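Local structure of uncharacterized protein (Deinococcus radiodurans, 2A1V) at residues G97-A101 with E102-E106. The protein is of unknown function but belongs to the YjbR (DUF419) family of small alpha+beta proteins. Numbering follows the deposited sequence.
Sequences GTVPA and ELLGE
Val99 and Leu104 carry the apolar side of this turn into a helix. CG1 of Val99 comes within 3.4 Å of CD2 of Leu104, tighter than usual for two carbons, and the two branched side chains meet at a slant. CG1 stands anti to the backbone N of Val99 (chi1 171°), which brings this methyl against the isobutyl group of Leu104. The other methyl of Leu104, CD1, lies 3.3 Å from the carbonyl O of Val99. The two methyls of Leu104 thus touch Val99 at its side chain (CD2) and at its carbonyl (CD1). Leu103 adds a looser contact, its CD2 3.9 Å from Val99 CG1. Trimmed to an alanine, Leu104 would lose both methyls, and this would probably open a gap beside Val99 CG1 and strip the cover they give its carbonyl O.

Two backbone hydrogen bonds start the helix. Leu104 N donates to Pro100 O at 3.0 Å. Gly105 N donates to Ala101 O at 2.9 Å. Both are i to i+4 bonds, and Glu106 N continues the pattern to Glu102 O. Pro100 is the N-cap residue and takes part through its carbonyl O, since its ring has no capping group. That ring packs lightly, CB 4.3 Å from CB of Leu103.

The contact lies where the loop after strand 90-94 turns into helix 101-119, within the YjbR family region. Before the turn, Thr98 OG1 hydrogen-bonds to Asp96 and Ser78. Val99 also touches Ser78, in the loop between helix 65-74 and strand 79-81, while Leu104 reaches Met7, ahead of helix 10-17. Further along the helix, Glu106 forms a salt bridge with Arg67 of helix 65-74, linking the start of helix 101-119 to that neighbouring helix.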
loop_
_atom_site.group_PDB
_atom_site.type_symbol
_atom_site.label_atom_id
_atom_site.label_comp_id
_atom_site.label_asym_id
_atom_site.label_seq_id
_atom_site.Cartn_x
_atom_site.Cartn_y
_atom_site.Cartn_z
ATOM N N GLY A 97 8.462 -2.109 -13.347
ATOM C CA GLY A 97 7.764 -1.801 -14.573
ATOM C C GLY A 97 7.023 -2.964 -15.204
ATOM O O GLY A 97 6.347 -2.781 -16.218
ATOM N N THR A 98 7.080 -4.140 -14.560
ATOM C CA THR A 98 6.479 -5.343 -15.070
ATOM C C THR A 98 5.022 -5.461 -14.694
ATOM O O THR A 98 4.302 -6.235 -15.294
ATOM C CB THR A 98 7.254 -6.611 -14.583
ATOM O OG1 THR A 98 7.438 -6.606 -13.145
ATOM C CG2 THR A 98 8.586 -6.663 -15.230
ATOM N N VAL A 99 4.582 -4.717 -13.680
ATOM C CA VAL A 99 3.155 -4.647 -13.351
ATOM C C VAL A 99 2.689 -3.222 -13.710
ATOM O O VAL A 99 3.354 -2.248 -13.352
ATOM C CB VAL A 99 2.933 -4.970 -11.834
ATOM C CG1 VAL A 99 1.516 -4.710 -11.395
ATOM C CG2 VAL A 99 3.329 -6.407 -11.538
ATOM N N PRO A 100 1.573 -3.098 -14.453
ATOM C CA PRO A 100 1.102 -1.804 -14.862
ATOM C C PRO A 100 0.955 -0.814 -13.705
ATOM O O PRO A 100 0.397 -1.157 -12.686
ATOM C CB PRO A 100 -0.272 -2.132 -15.484
ATOM C CG PRO A 100 -0.146 -3.486 -15.983
ATOM C CD PRO A 100 0.714 -4.168 -14.992
ATOM N N ALA A 101 1.464 0.393 -13.919
ATOM C CA ALA A 101 1.477 1.477 -12.947
ATOM C C ALA A 101 0.095 1.785 -12.384
ATOM O O ALA A 101 -0.052 2.085 -11.185
ATOM C CB ALA A 101 2.050 2.724 -13.576
ATOM N N GLU A 102 -0.896 1.725 -13.271
ATOM C CA GLU A 102 -2.257 2.064 -12.872
ATOM C C GLU A 102 -2.777 0.998 -11.898
ATOM O O GLU A 102 -3.330 1.359 -10.869
ATOM C CB GLU A 102 -3.147 2.261 -14.105
ATOM C CG GLU A 102 -4.636 2.404 -13.859
ATOM C CD GLU A 102 -5.346 2.559 -15.169
ATOM O OE1 GLU A 102 -5.287 3.672 -15.723
ATOM O OE2 GLU A 102 -5.892 1.564 -15.673
ATOM N N LEU A 103 -2.548 -0.285 -12.195
ATOM C CA LEU A 103 -2.883 -1.347 -11.267
ATOM C C LEU A 103 -2.166 -1.164 -9.914
ATOM O O LEU A 103 -2.804 -1.251 -8.860
ATOM C CB LEU A 103 -2.560 -2.712 -11.863
ATOM C CG LEU A 103 -2.733 -3.895 -10.924
ATOM C CD1 LEU A 103 -4.164 -4.001 -10.384
ATOM C CD2 LEU A 103 -2.350 -5.219 -11.672
ATOM N N LEU A 104 -0.866 -0.909 -9.961
ATOM C CA LEU A 104 -0.048 -0.676 -8.748
ATOM C C LEU A 104 -0.591 0.448 -7.876
ATOM O O LEU A 104 -0.631 0.313 -6.678
ATOM C CB LEU A 104 1.393 -0.367 -9.125
ATOM C CG LEU A 104 2.213 -1.520 -9.766
ATOM C CD1 LEU A 104 3.554 -1.023 -10.242
ATOM C CD2 LEU A 104 2.426 -2.657 -8.827
ATOM N N GLY A 105 -0.967 1.567 -8.507
ATOM C CA GLY A 105 -1.559 2.742 -7.840
ATOM C C GLY A 105 -2.841 2.395 -7.084
ATOM O O GLY A 105 -3.005 2.726 -5.881
ATOM N N GLU A 106 -3.731 1.721 -7.800
ATOM C CA GLU A 106 -4.967 1.196 -7.249
ATOM C C GLU A 106 -4.759 0.168 -6.129
ATOM O O GLU A 106 -5.587 0.095 -5.185
ATOM C CB GLU A 106 -5.722 0.540 -8.375
ATOM C CG GLU A 106 -7.114 0.034 -8.030
ATOM C CD GLU A 106 -7.283 -1.496 -8.083
ATOM O OE1 GLU A 106 -7.017 -2.109 -9.163
ATOM O OE2 GLU A 106 -7.742 -2.055 -7.037
#